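Local coordinates for uncharacterized protein (Trypanosoma congolense, PDB 4E40), which serves as a trypanosome cell-surface receptor for haptoglobin-hemoglobin and probably binds the complex through its elongated helical bundle for uptake of heme and iron, at residues S53-I56 against L57-G61; D169-A172 against K173-A176; A70-R73 against V74-L77. All coordinates share one frame; numbering follows the deposited sequence.

Contact 1: residues S53-I56 against L57-G61. Unlike the reference sequence in segment 53-56: Asp55 (reference Glu).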
loop_
_atom_site.group_PDB
_atom_site.type_symbol
_atom_site.label_atom_id
_atom_site.label_comp_id
_atom_site.label_asym_id
_atom_site.label_seq_id
_atom_site.Cartn_x
_atom_site.Cartn_y
_atom_site.Cartn_z
ATOM N N SER A 53 12.685 -1.249 14.727
ATOM C CA SER A 53 12.434 -0.041 15.571
ATOM C C SER A 53 12.427 -0.439 17.068
ATOM O O SER A 53 12.848 0.354 17.925
ATOM C CB SER A 53 11.124 0.650 15.139
ATOM O OG SER A 53 9.990 -0.056 15.632
ATOM N N GLU A 54 11.911 -1.647 17.401
ATOM C CA GLU A 54 11.866 -2.074 18.743
ATOM C C GLU A 54 13.274 -2.356 19.286
ATOM O O GLU A 54 13.543 -2.061 20.455
ATOM C CB GLU A 54 11.058 -3.381 18.804
ATOM C CG GLU A 54 9.567 -3.127 18.611
ATOM C CD GLU A 54 8.728 -4.439 18.716
ATOM O OE1 GLU A 54 9.281 -5.549 18.899
ATOM O OE2 GLU A 54 7.508 -4.366 18.687
ATOM N N ASP A 55 14.155 -2.885 18.415
ATOM C CA ASP A 55 15.531 -3.161 18.798
ATOM C C ASP A 55 16.215 -1.840 19.102
ATOM O O ASP A 55 16.919 -1.729 20.099
ATOM C CB ASP A 55 16.305 -3.866 17.673
ATOM C CG ASP A 55 17.703 -4.325 18.117
ATOM O OD1 ASP A 55 17.812 -5.067 19.119
ATOM O OD2 ASP A 55 18.705 -3.974 17.464
ATOM N N ILE A 56 15.972 -0.856 18.234
ATOM C CA ILE A 56 16.557 0.496 18.429
ATOM C C ILE A 56 16.146 1.066 19.789
ATOM O O ILE A 56 16.994 1.596 20.518
ATOM C CB ILE A 56 16.117 1.435 17.273
ATOM C CG1 ILE A 56 16.951 1.031 16.067
ATOM C CG2 ILE A 56 16.404 2.896 17.650
ATOM C CD1 ILE A 56 16.401 1.661 14.806
ATOM N N LEU A 57 14.868 0.886 20.147
ATOM C CA LEU A 57 14.373 1.421 21.413
ATOM C C LEU A 57 15.032 0.693 22.590
ATOM O O LEU A 57 15.391 1.327 23.557
ATOM C CB LEU A 57 12.847 1.239 21.498
ATOM C CG LEU A 57 12.289 2.091 22.644
ATOM C CD1 LEU A 57 12.744 3.559 22.751
ATOM C CD2 LEU A 57 10.767 2.045 22.573
ATOM N N ALA A 58 15.143 -0.614 22.492
ATOM C CA ALA A 58 15.777 -1.390 23.588
ATOM C C ALA A 58 17.256 -0.981 23.754
ATOM O O ALA A 58 17.715 -0.763 24.871
ATOM C CB ALA A 58 15.614 -2.867 23.276
ATOM N N LYS A 59 17.989 -0.805 22.630
ATOM C CA LYS A 59 19.399 -0.357 22.783
ATOM C C LYS A 59 19.502 1.032 23.383
ATOM O O LYS A 59 20.422 1.329 24.126
ATOM C CB LYS A 59 20.095 -0.389 21.398
ATOM C CG LYS A 59 20.423 -1.784 20.933
ATOM C CD LYS A 59 20.974 -1.725 19.506
ATOM C CE LYS A 59 21.539 -3.048 18.958
ATOM N NZ LYS A 59 21.106 -4.211 19.789
ATOM N N GLY A 60 18.565 1.919 22.995
ATOM C CA GLY A 60 18.521 3.267 23.559
ATOM C C GLY A 60 18.219 3.288 25.067
ATOM O O GLY A 60 18.923 3.981 25.832
ATOM N N GLY A 61 17.250 2.487 25.474
ATOM C CA GLY A 61 16.919 2.396 26.910
ATOM C C GLY A 61 18.080 1.850 27.703
ATOM O O GLY A 61 18.365 2.401 28.785
#

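Contact 2: residues D169-A172 against K173-A176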
loop_
_atom_site.group_PDB
_atom_site.type_symbol
_atom_site.label_atom_id
_atom_site.label_comp_id
_atom_site.label_asym_id
_atom_site.label_seq_id
_atom_site.Cartn_x
_atom_site.Cartn_y
_atom_site.Cartn_z
ATOM N N ASP A 169 -3.749 -5.658 -20.279
ATOM C CA ASP A 169 -3.260 -4.328 -20.003
ATOM C C ASP A 169 -4.392 -3.424 -19.512
ATOM O O ASP A 169 -4.284 -2.192 -19.613
ATOM C CB ASP A 169 -2.738 -3.750 -21.295
ATOM C CG ASP A 169 -1.676 -4.659 -21.924
ATOM O OD1 ASP A 169 -0.795 -5.096 -21.185
ATOM O OD2 ASP A 169 -1.788 -4.881 -23.123
ATOM N N VAL A 170 -5.360 -4.033 -18.848
ATOM C CA VAL A 170 -6.579 -3.226 -18.433
ATOM C C VAL A 170 -6.240 -2.275 -17.312
ATOM O O VAL A 170 -5.529 -2.586 -16.321
ATOM C CB VAL A 170 -7.722 -4.125 -17.989
ATOM C CG1 VAL A 170 -8.924 -3.280 -17.469
ATOM C CG2 VAL A 170 -8.157 -4.938 -19.139
ATOM N N THR A 171 -6.799 -1.050 -17.445
ATOM C CA THR A 171 -6.776 -0.048 -16.403
ATOM C C THR A 171 -8.194 0.476 -16.208
ATOM O O THR A 171 -9.054 0.282 -17.061
ATOM C CB THR A 171 -5.865 1.160 -16.707
ATOM O OG1 THR A 171 -6.335 1.828 -17.868
ATOM C CG2 THR A 171 -4.444 0.681 -17.012
ATOM N N ALA A 172 -8.407 1.165 -15.073
ATOM C CA ALA A 172 -9.732 1.813 -14.935
ATOM C C ALA A 172 -9.967 2.784 -16.103
ATOM O O ALA A 172 -11.097 2.890 -16.581
ATOM C CB ALA A 172 -9.842 2.557 -13.560
ATOM N N LYS A 173 -8.946 3.469 -16.554
ATOM C CA LYS A 173 -9.077 4.376 -17.674
ATOM C C LYS A 173 -9.459 3.663 -18.947
ATOM O O LYS A 173 -10.395 4.101 -19.654
ATOM C CB LYS A 173 -7.735 5.113 -17.842
ATOM C CG LYS A 173 -7.766 6.098 -19.000
ATOM C CD LYS A 173 -6.384 6.781 -19.135
ATOM C CE LYS A 173 -6.408 7.814 -20.270
ATOM N NZ LYS A 173 -5.062 8.485 -20.334
ATOM N N SER A 174 -8.781 2.549 -19.260
ATOM C CA SER A 174 -9.140 1.899 -20.508
ATOM C C SER A 174 -10.509 1.204 -20.433
ATOM O O SER A 174 -11.247 1.192 -21.418
ATOM C CB SER A 174 -8.037 0.875 -20.959
ATOM O OG SER A 174 -8.071 -0.269 -20.074
ATOM N N LEU A 175 -10.905 0.716 -19.252
ATOM C CA LEU A 175 -12.188 0.077 -19.152
ATOM C C LEU A 175 -13.288 1.145 -19.316
ATOM O O LEU A 175 -14.278 0.877 -19.966
ATOM C CB LEU A 175 -12.280 -0.659 -17.817
ATOM C CG LEU A 175 -13.659 -1.271 -17.547
ATOM C CD1 LEU A 175 -14.080 -2.300 -18.629
ATOM C CD2 LEU A 175 -13.628 -1.923 -16.159
ATOM N N ALA A 176 -13.079 2.291 -18.633
ATOM C CA ALA A 176 -14.101 3.357 -18.796
ATOM C C ALA A 176 -14.239 3.778 -20.250
ATOM O O ALA A 176 -15.384 3.998 -20.713
ATOM C CB ALA A 176 -13.718 4.541 -17.904
#

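Contact 3: residues A70-R73 against V74-L77. Unlike the reference sequence in segment 70-73: Asp72 (reference Asn).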
loop_
_atom_site.group_PDB
_atom_site.type_symbol
_atom_site.label_atom_id
_atom_site.label_comp_id
_atom_site.label_asym_id
_atom_site.label_seq_id
_atom_site.Cartn_x
_atom_site.Cartn_y
_atom_site.Cartn_z
ATOM N N ALA A 70 26.358 5.903 35.558
ATOM C CA ALA A 70 27.630 6.676 35.579
ATOM C C ALA A 70 27.482 7.998 36.334
ATOM O O ALA A 70 28.334 8.330 37.192
ATOM C CB ALA A 70 28.199 6.857 34.165
ATOM N N VAL A 71 26.364 8.699 36.153
ATOM C CA VAL A 71 26.050 9.900 36.905
ATOM C C VAL A 71 25.927 9.554 38.400
ATOM O O VAL A 71 26.476 10.276 39.226
ATOM C CB VAL A 71 24.741 10.523 36.466
ATOM C CG1 VAL A 71 24.346 11.651 37.421
ATOM C CG2 VAL A 71 24.887 11.059 35.021
ATOM N N ASP A 72 25.199 8.474 38.719
ATOM C CA ASP A 72 25.062 8.144 40.154
ATOM C C ASP A 72 26.474 7.885 40.744
ATOM O O ASP A 72 26.786 8.309 41.911
ATOM C CB ASP A 72 24.129 6.932 40.348
ATOM C CG ASP A 72 24.001 6.536 41.847
ATOM O OD1 ASP A 72 23.237 7.227 42.563
ATOM O OD2 ASP A 72 24.706 5.596 42.345
ATOM N N ARG A 73 27.347 7.188 39.996
ATOM C CA ARG A 73 28.718 6.871 40.538
ATOM C C ARG A 73 29.500 8.095 40.931
ATOM O O ARG A 73 30.334 8.056 41.851
ATOM C CB ARG A 73 29.565 6.072 39.526
ATOM C CG ARG A 73 29.209 4.603 39.411
ATOM C CD ARG A 73 29.007 3.981 40.780
ATOM N NE ARG A 73 30.207 3.367 41.362
ATOM C CZ ARG A 73 30.407 2.052 41.483
ATOM N NH1 ARG A 73 29.493 1.192 41.046
ATOM N NH2 ARG A 73 31.530 1.603 42.053
ATOM N N VAL A 74 29.225 9.221 40.264
ATOM C CA VAL A 74 29.964 10.473 40.542
ATOM C C VAL A 74 29.143 11.465 41.358
ATOM O O VAL A 74 29.490 12.658 41.463
ATOM C CB VAL A 74 30.550 11.147 39.242
ATOM C CG1 VAL A 74 31.580 10.256 38.548
ATOM C CG2 VAL A 74 29.463 11.653 38.305
ATOM N N SER A 75 28.071 10.990 42.000
ATOM C CA SER A 75 27.171 11.900 42.668
ATOM C C SER A 75 27.878 12.596 43.844
ATOM O O SER A 75 27.435 13.657 44.270
ATOM C CB SER A 75 25.888 11.191 43.138
ATOM O OG SER A 75 26.205 10.219 44.142
ATOM N N GLY A 76 28.976 11.998 44.305
ATOM C CA GLY A 76 29.751 12.523 45.468
ATOM C C GLY A 76 30.767 13.566 45.063
ATOM O O GLY A 76 31.346 14.256 45.922
ATOM N N LEU A 77 30.993 13.726 43.764
ATOM C CA LEU A 77 31.910 14.773 43.294
ATOM C C LEU A 77 31.191 16.125 43.160
ATOM O O LEU A 77 30.027 16.180 42.811
ATOM C CB LEU A 77 32.610 14.339 42.007
ATOM C CG LEU A 77 33.425 13.062 42.180
ATOM C CD1 LEU A 77 34.126 12.697 40.880
ATOM C CD2 LEU A 77 34.452 13.259 43.296
HETATM O O HOH W 1 30.459 9.696 44.016
#

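Contact 1: residues S53-I56 against L57-G61
Asp55 and Lys59, one helical turn apart, make the charged contact of this segment pair. Asp55 holds CG anti to the backbone N (chi1 -173°), which brings the carboxylate out beside the helix, its end nearer Lys59. Lys59 sends its CG the other way, beside its own backbone N, and its chain runs extended until a bend at the last torsion brings NZ in front of the two oxygens, a little out of their plane. The salt bridge measures 3.4 Å from Lys59 NZ to Asp55 OD2, with OD1 almost as far, and both hydrogen bonds are weak. It belongs to one of two conformers of Asp55, so its strength is doubtful. Nearer still is a methylene, Lys59 CE lying 3.3 Å from Asp55 OD2. The pair sits on an exposed face, where Lys59 also touches Glu234 of helix 192-246, a second acidic neighbour.

Backbone bonds of the i to i+4 kind join 53-56 to 57-61 throughout, as expected inside the long helix 28-73 of the receptor's three-helix shaft. Lys59 N gives the straightest of them, 2.9 Å to Asp55 O at 166°, while Gly60 N reaches Ile56 O at 3.0 Å. Leu57 rests its CB 3.5 Å from Glu54 O, and the buried Ser53 turns OG back to Arg50 O in a hydrogen bond within the helix.

Apolar groups occupy another side of the helix. Ile56 is buried against Val101 of helix 82-147 and against Leu223 and Leu230 of helix 192-246, close to Lys52, a residue that binds heme b in another structure of this protein. The Leu57 side chain touches Lys102.

Contact 2: residues D169-A172 against K173-A176
Thr171 and Ser174 exchange hydrogen bonds in a capping box at the start of helix 172-180. Thr171 is the N-cap: its OG1 accepts from Ser174 N at 2.9 Å. In return Thr171 N points almost straight at Ser174 OG, 3.0 Å away with an angle of 176°. Both hydroxyl oxygens are placed by the same choice of first torsion, lying between the backbone N and the carbonyl carbon (chi1 62° for Thr171, 71° for Ser174), and this folds each one back to the other residue's amide. The regular helical pattern takes over at once, with Leu175 N bonded to Thr171 O at 2.9 Å and Ala176 N to Ala172 O at the same length.

The close-packed side faces the neighbouring helices. Val170, just before the N-cap, meets Leu175 in a hydrophobic staple, a loose one with Val170 CG1 lying 4.3 Å from Leu175 CB. Leu175 packs between helix 12-26, where it meets Leu21, Gln24 and Leu25, and helix 192-246, where it meets Ile198 and Leu199. Ala172 adds a small methyl against Leu202.

The other side is looser. Lys173 stretches out fully extended, its end leading away, and brings only CB near Thr171 OG1, at 3.6 Å.

Ser174 OG has a further partner in Gln24 NE2, which ties the cap to helix 12-26. The hydroxyl oxygen therefore receives hydrogens from a backbone amide and a side-chain amide, while Thr171 OG1 satisfies one of the amide N-H groups that a helix's first turn would otherwise leave without a carbonyl partner.

Contact 3: residues A70-R73 against V74-L77
Val74 is where the chain departs from helix 28-73: residues 70-73 keep helical backbone angles, but Val74 turns to phi -104°, and a type I beta turn from Val74 to Leu77 follows, closed by Leu77 N to Val74 O at 2.9 Å. The winding tightens as the helix ends. Val74 N shares its hydrogen between Val71 O, at 3.1 Å, and Ala70 O, a weak bond at 3.3 Å; both bonds are bent, and the donor lies above the Val71 carbonyl plane. Ser75 N then goes to Asp72 O, three residues back, at 3.0 Å and again from above the plane. This replacement of i to i+4 by i to i+3 bonds makes a tighter last turn at the C-terminal end of the helix, at the tip of the bundle, where the chain turns toward helix 82-147.

Asp72 O is held twice by one residue. Besides its amide, Ser75 donates from OG, also 3.0 Å away but in the carbonyl plane, so the two donors come from distinct directions. The hydroxyl reaches back because OG sits between the backbone N and the carbonyl carbon (chi1 65°).

Val74 carries the buried side. Its CG2 presses on carbonyls of the last helical turn, 3.4 Å from Val71 O and a little farther from Ala70 O, and the side chain also touches Val87 of helix 82-147 and Ser244 of helix 192-246. Ser244 OG is bonded to Ala70 O, giving that carbonyl a second partner. Arg73, bent midway along its chain, is exposed and touches Ser244 as well.

A water bridges helix end and turn, donating to Arg73 O at 2.7 Å and accepting from Gly76 N at 2.8 Å.

Overall arrangement
Contacts 1 and 3 share helix 28-73, their centres about 25 Å apart, whereas contact 2 lies on the far side of the chain's centre, about 70 Å from contact 3. Helix 192-246 borders all three; helix 82-147 completes the packing at contacts 1 and 3, and helix 12-26 at contact 2. The buried members are chiefly Ile56, Val74, Val170 and Leu175, while most charged groups lie outward. The chemistry follows position along a helix. Mid-helix, contact 1 leaves backbone bonding regular and adds a weak surface salt bridge. Contact 2 starts a helix and uses hydroxyls as acceptors for amides, while contact 3 ends one and uses a hydroxyl and a water as donors to carbonyls.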